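Local coordinates for protein multisubunit Na+/H+ antiporter, D subunit (Anoxybacillus flavithermus, PDB 6Z16) that probably serves as an antiporter subunit of a multisubunit Mrp complex that exchanges sodium ions for protons across the cell membrane, at residues R30-V41 with S86-F97; L241-K250 with D333-L342. All coordinates share one frame; numbering follows the deposited sequence.

Contact 1: residues R30-V41 with S86-F97; sequences RVVSLAATVGLV and SIIALACLVYSF. With PTY (phosphatidylethanolamine), chain Z.
Arg-30 lays its aliphatic stem over one face of the Phe-97 ring, with CB 4.2 Å from the centroid and 25° off the normal, a CH-pi contact. At the ring's edge, in its plane, come Ser-33 OG, hydrogen-bonded to Gln-29 O, and Leu-34 CB, the latter 3.9 Å from Phe-97 CZ. With CG beside its own backbone N (chi1 -68°), the phenylalanine leans back over the preceding turn, and Leu-93 O lies across the opposite face. Arginine suits this end of the interface because its methylenes pack on the ring face while its extended chain carries the guanidinium to a salt bridge with Glu-105.

Midway, Leu-90 is a knob in the hole formed by Leu-34, Thr-37, Val-38 and Val-41. Its CD1 meets Leu-34 CD1 at 4.0 Å, and Thr-37 CG2 rests 3.8 Å from Leu-90 CA. Threonine can present this methyl inside an apolar seam because its hydroxyl is turned back to its own helix: OG1 donates to Ser-33 O at 2.6 Å, on the face of that carbonyl opposite the one Thr-37 N uses. Leu-93 CD2 packs against the same OG1. Farther along, Val-41 splits its branches, CG2 on Ser-86 CB at 3.7 Å and CG1 on Ile-87 CD1 at 3.8 Å. Small Ser-86 lets the backbones draw closer here, its hydroxyl bonded to Val-82 O.

A phosphatidylethanolamine borders one flank: its C24 lies 3.8 Å from Leu-90 CG, and C34 of its other acyl chain reaches Leu-34 CD1 and Val-94 CG2. Segments 30-41 and 86-97, on predicted transmembrane helices 26-53 and 76-99, run nearly antiparallel (159°). Helix 109-124 packs on Leu-40 and Leu-93, helix 446-461 on Ile-87 and Ala-91, while helices 238-247 and 320-351 meet the side of 76-99 that carries Ile-88, Cys-92 and Tyr-95.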
# COMPACT_ATOMS: atom_id res chain seq x y z
N ARG D 30 -38.29 11.41 38.13
CA ARG D 30 -39.01 10.96 39.32
C ARG D 30 -39.43 9.51 39.21
O ARG D 30 -39.24 8.73 40.15
CB ARG D 30 -40.23 11.85 39.55
CG ARG D 30 -39.87 13.24 40.00
CD ARG D 30 -41.08 14.13 40.16
NE ARG D 30 -40.69 15.45 40.64
CZ ARG D 30 -41.52 16.48 40.76
NH1 ARG D 30 -42.79 16.34 40.42
NH2 ARG D 30 -41.08 17.64 41.21
N VAL D 31 -39.96 9.11 38.05
CA VAL D 31 -40.47 7.74 37.89
C VAL D 31 -39.34 6.72 37.94
O VAL D 31 -39.43 5.71 38.64
CB VAL D 31 -41.29 7.64 36.59
CG1 VAL D 31 -41.62 6.20 36.27
CG2 VAL D 31 -42.58 8.42 36.73
N VAL D 32 -38.23 6.99 37.23
CA VAL D 32 -37.12 6.03 37.19
C VAL D 32 -36.42 5.94 38.54
O VAL D 32 -36.13 4.83 39.02
CB VAL D 32 -36.15 6.40 36.05
CG1 VAL D 32 -34.89 5.57 36.13
CG2 VAL D 32 -36.80 6.18 34.72
N SER D 33 -36.19 7.09 39.20
CA SER D 33 -35.55 7.07 40.51
C SER D 33 -36.42 6.39 41.56
O SER D 33 -35.92 5.64 42.40
CB SER D 33 -35.18 8.49 40.93
OG SER D 33 -36.34 9.29 41.03
N LEU D 34 -37.74 6.60 41.50
CA LEU D 34 -38.66 5.97 42.44
C LEU D 34 -38.70 4.46 42.26
O LEU D 34 -38.60 3.70 43.24
CB LEU D 34 -40.05 6.57 42.27
CG LEU D 34 -41.17 6.05 43.17
CD1 LEU D 34 -40.85 6.30 44.62
CD2 LEU D 34 -42.48 6.71 42.79
N ALA D 35 -38.82 4.00 41.00
CA ALA D 35 -38.87 2.56 40.73
C ALA D 35 -37.56 1.88 41.09
O ALA D 35 -37.56 0.77 41.65
CB ALA D 35 -39.21 2.32 39.27
N ALA D 36 -36.43 2.54 40.84
CA ALA D 36 -35.15 1.94 41.17
C ALA D 36 -34.89 1.92 42.67
O ALA D 36 -34.25 0.99 43.17
CB ALA D 36 -34.03 2.69 40.46
N THR D 37 -35.40 2.91 43.41
CA THR D 37 -35.23 2.89 44.86
C THR D 37 -36.09 1.80 45.50
O THR D 37 -35.66 1.13 46.45
CB THR D 37 -35.57 4.26 45.44
OG1 THR D 37 -34.83 5.26 44.73
CG2 THR D 37 -35.17 4.33 46.89
N VAL D 38 -37.30 1.58 44.97
CA VAL D 38 -38.14 0.49 45.46
C VAL D 38 -37.49 -0.86 45.16
O VAL D 38 -37.47 -1.76 46.02
CB VAL D 38 -39.56 0.59 44.86
CG1 VAL D 38 -40.39 -0.63 45.19
CG2 VAL D 38 -40.25 1.83 45.39
N GLY D 39 -36.90 -1.01 43.97
CA GLY D 39 -36.14 -2.22 43.67
C GLY D 39 -34.91 -2.39 44.54
O GLY D 39 -34.53 -3.52 44.87
N LEU D 40 -34.29 -1.28 44.94
CA LEU D 40 -33.18 -1.32 45.89
C LEU D 40 -33.61 -1.86 47.25
O LEU D 40 -32.89 -2.66 47.86
CB LEU D 40 -32.58 0.08 46.03
CG LEU D 40 -31.41 0.29 46.98
CD1 LEU D 40 -30.24 -0.51 46.51
CD2 LEU D 40 -31.07 1.76 47.07
N VAL D 41 -34.77 -1.41 47.73
CA VAL D 41 -35.30 -1.89 49.01
C VAL D 41 -35.60 -3.39 48.94
O VAL D 41 -35.26 -4.15 49.87
CB VAL D 41 -36.55 -1.09 49.42
CG1 VAL D 41 -37.16 -1.64 50.68
CG2 VAL D 41 -36.20 0.36 49.61
N SER D 86 -31.58 1.97 52.54
CA SER D 86 -32.59 1.91 51.49
C SER D 86 -33.90 2.54 51.92
O SER D 86 -34.52 3.29 51.15
CB SER D 86 -32.81 0.45 51.09
OG SER D 86 -31.61 -0.13 50.62
N ILE D 87 -34.33 2.26 53.15
CA ILE D 87 -35.57 2.83 53.68
C ILE D 87 -35.46 4.35 53.82
O ILE D 87 -36.37 5.10 53.42
CB ILE D 87 -35.93 2.17 55.02
CG1 ILE D 87 -36.18 0.67 54.84
CG2 ILE D 87 -37.12 2.83 55.65
CD1 ILE D 87 -37.31 0.35 53.92
N ILE D 88 -34.32 4.81 54.37
CA ILE D 88 -34.09 6.25 54.52
C ILE D 88 -34.05 6.94 53.16
O ILE D 88 -34.60 8.03 52.98
CB ILE D 88 -32.80 6.50 55.33
CG1 ILE D 88 -32.94 6.00 56.75
CG2 ILE D 88 -32.45 7.98 55.39
CD1 ILE D 88 -31.62 5.90 57.48
N ALA D 89 -33.45 6.28 52.17
CA ALA D 89 -33.34 6.84 50.83
C ALA D 89 -34.71 6.97 50.16
O ALA D 89 -34.98 7.98 49.51
CB ALA D 89 -32.42 5.97 49.98
N LEU D 90 -35.58 5.97 50.34
CA LEU D 90 -36.92 6.04 49.77
C LEU D 90 -37.74 7.17 50.39
O LEU D 90 -38.41 7.93 49.66
CB LEU D 90 -37.62 4.69 49.96
CG LEU D 90 -39.04 4.57 49.44
CD1 LEU D 90 -39.09 4.83 47.95
CD2 LEU D 90 -39.55 3.18 49.75
N ALA D 91 -37.69 7.31 51.72
CA ALA D 91 -38.44 8.38 52.38
C ALA D 91 -37.92 9.75 51.99
O ALA D 91 -38.70 10.67 51.71
CB ALA D 91 -38.38 8.20 53.89
N CYS D 92 -36.59 9.90 51.91
CA CYS D 92 -36.01 11.18 51.51
C CYS D 92 -36.28 11.48 50.04
O CYS D 92 -36.41 12.65 49.67
CB CYS D 92 -34.51 11.18 51.79
SG CYS D 92 -34.08 11.16 53.53
N LEU D 93 -36.43 10.45 49.21
CA LEU D 93 -36.72 10.68 47.80
C LEU D 93 -38.15 11.17 47.59
O LEU D 93 -38.39 12.06 46.76
CB LEU D 93 -36.46 9.40 47.00
CG LEU D 93 -36.66 9.53 45.49
CD1 LEU D 93 -35.72 10.58 44.94
CD2 LEU D 93 -36.44 8.20 44.83
N VAL D 94 -39.11 10.60 48.32
CA VAL D 94 -40.48 11.09 48.17
C VAL D 94 -40.62 12.49 48.76
O VAL D 94 -41.31 13.37 48.19
CB VAL D 94 -41.47 10.09 48.79
CG1 VAL D 94 -42.90 10.55 48.59
CG2 VAL D 94 -41.28 8.72 48.18
N TYR D 95 -39.91 12.77 49.86
CA TYR D 95 -39.87 14.14 50.36
C TYR D 95 -39.20 15.08 49.37
O TYR D 95 -39.58 16.25 49.27
CB TYR D 95 -39.14 14.19 51.71
CG TYR D 95 -39.31 15.50 52.44
CD1 TYR D 95 -40.42 15.72 53.24
CD2 TYR D 95 -38.40 16.53 52.29
CE1 TYR D 95 -40.59 16.92 53.90
CE2 TYR D 95 -38.57 17.73 52.94
CZ TYR D 95 -39.67 17.92 53.73
OH TYR D 95 -39.83 19.12 54.37
N SER D 96 -38.22 14.57 48.60
CA SER D 96 -37.58 15.36 47.57
C SER D 96 -38.52 15.66 46.42
O SER D 96 -38.40 16.71 45.77
CB SER D 96 -36.35 14.62 47.04
OG SER D 96 -35.42 14.38 48.08
N PHE D 97 -39.43 14.72 46.12
CA PHE D 97 -40.47 14.98 45.11
C PHE D 97 -41.33 16.15 45.52
O PHE D 97 -41.66 17.01 44.70
CB PHE D 97 -41.37 13.76 44.90
CG PHE D 97 -40.71 12.57 44.27
CD1 PHE D 97 -39.47 12.66 43.68
CD2 PHE D 97 -41.37 11.36 44.26
CE1 PHE D 97 -38.89 11.56 43.12
CE2 PHE D 97 -40.79 10.26 43.69
CZ PHE D 97 -39.55 10.36 43.12
C1 PTY Z . -45.67 11.73 43.83
C2 PTY Z . -46.12 19.34 44.38
C3 PTY Z . -45.59 18.04 43.75
O4 PTY Z . -45.97 10.33 44.04
C5 PTY Z . -46.25 13.62 42.33
C6 PTY Z . -46.72 12.34 42.94
O7 PTY Z . -47.88 12.64 43.78
C8 PTY Z . -49.09 12.45 43.26
O10 PTY Z . -49.29 12.09 42.13
C11 PTY Z . -50.17 12.74 44.26
C12 PTY Z . -49.99 11.94 45.54
C13 PTY Z . -51.00 12.28 46.63
C14 PTY Z . -50.65 11.65 47.97
C15 PTY Z . -50.46 10.14 47.90
C16 PTY Z . -49.57 9.57 48.98
C17 PTY Z . -48.12 9.99 48.86
C18 PTY Z . -47.20 9.35 49.88
C19 PTY Z . -47.27 7.84 49.89
C20 PTY Z . -46.99 7.23 51.26
C21 PTY Z . -45.57 7.44 51.76
C22 PTY Z . -44.54 6.59 51.05
C23 PTY Z . -43.16 6.71 51.64
C24 PTY Z . -42.22 5.60 51.21
C30 PTY Z . -46.18 9.95 45.29
C31 PTY Z . -46.26 8.46 45.41
O30 PTY Z . -46.26 10.71 46.21
C32 PTY Z . -44.98 7.88 45.99
C33 PTY Z . -45.08 6.42 46.39
C34 PTY Z . -43.85 5.95 47.13
C35 PTY Z . -43.93 4.54 47.70
C36 PTY Z . -44.04 3.45 46.66
C37 PTY Z . -43.97 2.05 47.24
C38 PTY Z . -44.13 0.94 46.21
P1 PTY Z . -47.14 15.95 43.24
O11 PTY Z . -46.47 16.99 44.22
O12 PTY Z . -48.49 15.57 43.85
O13 PTY Z . -47.21 16.46 41.86
O14 PTY Z . -46.22 14.65 43.34
N1 PTY Z . -45.07 20.37 44.32

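Contact 2: residues L241-K250 with D333-L342; sequences LALFGGLLTK and DMVMKAMLFL
Over one face of the Phe-341 ring stands Leu-241, its CG 3.9 Å from the centroid and 21° off the normal in a CH-pi contact. Crossing it at about a right angle, Leu-241 also puts CD2 3.6 Å from Phe-341 CD1. Gly-245 CA approaches the ring obliquely, 3.9 Å from CE2; a CB on this residue would run into the ring, so glycine suits. Replacing Phe-341 with an alanine would probably leave Leu-241 without its aromatic partner and open a gap beside Gly-245.

Ala-242, Gly-246 and Ala-338 keep the interface thin, so the axes of 241-247 and 333-342 approach to 7.7 Å, nearly antiparallel at 157°. Close small-residue packing joins helix 238-247 to helix 320-351 within the antiporter family's complex I-like membrane domain. Met-334, flexible, fills the next turn, with CG against Gly-246 O and CE against Leu-247 CD2.

Beyond lies a buried salt-bridge network. The Asp-333 carboxylate divides its oxygens: OD1 takes Lys-337 NZ on its syn lone pair at 2.9 Å, and OD2 faces Lys-250 NZ at 3.5 Å. Lys-250 NZ and Lys-337 NZ lie 4.9 Å apart, their charges probably offset by the shared aspartate. Lys-250, on helix 249-263 and bent at chi2 (81°), reaches back across the junction to donate to Gly-245 O at 2.8 Å, almost straight along the carbonyl. Lys-337 NZ also bonds weakly to Asn-303 O of helix 296-315.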
# COMPACT_ATOMS: atom_id res chain seq x y z
N LEU D 241 -30.31 17.38 53.83
CA LEU D 241 -29.89 17.35 55.23
C LEU D 241 -30.34 16.08 55.92
O LEU D 241 -29.62 15.55 56.78
CB LEU D 241 -30.44 18.58 55.94
CG LEU D 241 -30.15 18.72 57.42
CD1 LEU D 241 -28.67 18.71 57.66
CD2 LEU D 241 -30.74 20.01 57.87
N ALA D 242 -31.52 15.57 55.57
CA ALA D 242 -31.98 14.30 56.14
C ALA D 242 -31.12 13.14 55.67
O ALA D 242 -30.81 12.23 56.45
CB ALA D 242 -33.44 14.07 55.76
N LEU D 243 -30.70 13.18 54.40
CA LEU D 243 -29.72 12.22 53.89
C LEU D 243 -28.40 12.31 54.63
O LEU D 243 -27.79 11.29 54.94
CB LEU D 243 -29.48 12.46 52.41
CG LEU D 243 -30.49 12.09 51.35
CD1 LEU D 243 -30.02 12.73 50.07
CD2 LEU D 243 -30.53 10.58 51.21
N PHE D 244 -27.94 13.54 54.90
CA PHE D 244 -26.65 13.73 55.55
C PHE D 244 -26.67 13.25 56.99
O PHE D 244 -25.79 12.49 57.42
CB PHE D 244 -26.23 15.20 55.50
CG PHE D 244 -25.80 15.69 54.14
CD1 PHE D 244 -25.72 14.85 53.04
CD2 PHE D 244 -25.42 17.01 53.98
CE1 PHE D 244 -25.30 15.32 51.81
CE2 PHE D 244 -25.00 17.49 52.76
CZ PHE D 244 -24.94 16.65 51.68
N GLY D 245 -27.68 13.68 57.75
CA GLY D 245 -27.78 13.29 59.14
C GLY D 245 -28.10 11.82 59.34
O GLY D 245 -27.70 11.23 60.34
N GLY D 246 -28.82 11.22 58.39
CA GLY D 246 -29.11 9.80 58.51
C GLY D 246 -27.95 8.89 58.17
O GLY D 246 -27.83 7.81 58.75
N LEU D 247 -27.07 9.31 57.26
CA LEU D 247 -26.16 8.37 56.61
C LEU D 247 -24.68 8.70 56.75
O LEU D 247 -23.87 7.77 56.88
CB LEU D 247 -26.49 8.28 55.12
CG LEU D 247 -27.87 7.72 54.77
CD1 LEU D 247 -28.14 7.86 53.28
CD2 LEU D 247 -27.96 6.27 55.21
N LEU D 248 -24.29 9.98 56.72
CA LEU D 248 -22.88 10.31 56.53
C LEU D 248 -22.06 10.07 57.79
O LEU D 248 -20.96 9.52 57.71
CB LEU D 248 -22.71 11.76 56.10
CG LEU D 248 -23.21 12.25 54.75
CD1 LEU D 248 -22.80 13.70 54.62
CD2 LEU D 248 -22.64 11.42 53.63
N THR D 249 -22.55 10.51 58.94
CA THR D 249 -21.79 10.35 60.17
C THR D 249 -21.79 8.92 60.68
O THR D 249 -20.95 8.58 61.51
CB THR D 249 -22.33 11.28 61.24
OG1 THR D 249 -23.71 10.98 61.48
CG2 THR D 249 -22.21 12.71 60.78
N LYS D 250 -22.70 8.08 60.20
CA LYS D 250 -22.85 6.73 60.74
C LYS D 250 -22.01 5.71 60.00
O LYS D 250 -21.97 4.55 60.43
CB LYS D 250 -24.31 6.29 60.72
CG LYS D 250 -25.14 6.76 61.91
CD LYS D 250 -25.61 8.19 61.76
CE LYS D 250 -26.52 8.57 62.89
NZ LYS D 250 -26.96 9.99 62.78
N ASP D 333 -31.19 5.01 65.38
CA ASP D 333 -30.77 6.40 65.36
C ASP D 333 -30.62 6.94 63.95
O ASP D 333 -30.92 8.12 63.73
CB ASP D 333 -29.47 6.58 66.14
CG ASP D 333 -29.11 8.03 66.31
OD1 ASP D 333 -29.84 8.74 67.03
OD2 ASP D 333 -28.08 8.46 65.76
N MET D 334 -30.18 6.10 63.00
CA MET D 334 -30.22 6.49 61.58
C MET D 334 -31.64 6.87 61.16
O MET D 334 -31.87 7.99 60.65
CB MET D 334 -29.72 5.33 60.72
CG MET D 334 -28.26 5.00 60.87
SD MET D 334 -27.82 3.51 59.99
CE MET D 334 -27.95 4.07 58.29
N VAL D 335 -32.59 5.96 61.43
CA VAL D 335 -33.99 6.20 61.04
C VAL D 335 -34.55 7.44 61.73
O VAL D 335 -35.20 8.29 61.10
CB VAL D 335 -34.83 4.95 61.34
CG1 VAL D 335 -36.29 5.19 61.04
CG2 VAL D 335 -34.32 3.76 60.54
N MET D 336 -34.21 7.62 63.01
CA MET D 336 -34.82 8.66 63.82
C MET D 336 -34.28 10.04 63.46
O MET D 336 -35.04 11.02 63.46
CB MET D 336 -34.57 8.35 65.29
CG MET D 336 -35.43 9.14 66.24
SD MET D 336 -37.15 8.76 65.93
CE MET D 336 -37.14 7.03 66.35
N LYS D 337 -32.99 10.15 63.15
CA LYS D 337 -32.45 11.46 62.78
C LYS D 337 -32.92 11.90 61.41
O LYS D 337 -33.19 13.10 61.21
CB LYS D 337 -30.93 11.46 62.86
CG LYS D 337 -30.45 11.23 64.26
CD LYS D 337 -30.81 12.37 65.17
CE LYS D 337 -30.58 11.96 66.60
NZ LYS D 337 -29.18 11.55 66.81
N ALA D 338 -33.07 10.95 60.46
CA ALA D 338 -33.70 11.31 59.19
C ALA D 338 -35.14 11.80 59.39
O ALA D 338 -35.55 12.82 58.81
CB ALA D 338 -33.67 10.12 58.24
N MET D 339 -35.89 11.12 60.27
CA MET D 339 -37.26 11.51 60.60
C MET D 339 -37.34 12.91 61.19
O MET D 339 -38.21 13.71 60.81
CB MET D 339 -37.83 10.50 61.59
CG MET D 339 -39.30 10.59 61.88
SD MET D 339 -39.61 9.61 63.36
CE MET D 339 -38.98 8.04 62.82
N LEU D 340 -36.44 13.22 62.12
CA LEU D 340 -36.49 14.51 62.80
C LEU D 340 -36.11 15.65 61.88
O LEU D 340 -36.68 16.75 62.01
CB LEU D 340 -35.61 14.50 64.03
CG LEU D 340 -36.20 13.65 65.14
CD1 LEU D 340 -35.23 13.52 66.27
CD2 LEU D 340 -37.50 14.27 65.63
N PHE D 341 -35.17 15.44 60.96
CA PHE D 341 -34.91 16.50 59.99
C PHE D 341 -36.09 16.74 59.06
O PHE D 341 -36.36 17.89 58.69
CB PHE D 341 -33.65 16.24 59.18
CG PHE D 341 -32.40 16.50 59.92
CD1 PHE D 341 -32.10 17.79 60.31
CD2 PHE D 341 -31.49 15.50 60.15
CE1 PHE D 341 -30.94 18.06 60.97
CE2 PHE D 341 -30.32 15.76 60.81
CZ PHE D 341 -30.04 17.05 61.22
N LEU D 342 -36.82 15.68 58.69
CA LEU D 342 -38.00 15.89 57.86
C LEU D 342 -39.11 16.64 58.62
O LEU D 342 -39.79 17.50 58.04
CB LEU D 342 -38.50 14.56 57.31
CG LEU D 342 -37.51 13.86 56.38
CD1 LEU D 342 -38.02 12.52 55.91
CD2 LEU D 342 -37.15 14.75 55.21

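Contact 2 lies in the core, its centre about 7 Å from the centre of the chain, whereas that of contact 1 is about 17 Å from it, largely buried yet flanked by lipid. Both join nearly antiparallel membrane helices, but they share no helix. In contact 1 larger apolar side chains keep the axes farther apart and hydroxyls bond back into their own helices; in contact 2 glycine and alanine bring the backbones close, and charged groups are paired inside the protein. The two pack directly on one another, their centres about 15 Å apart: Cys-92 SG touches Ala-242 CB at 3.7 Å, and Ile-88 lies on Met-334 and Ala-338. Helix 76-99 therefore separates helix 26-53 from the inner pair.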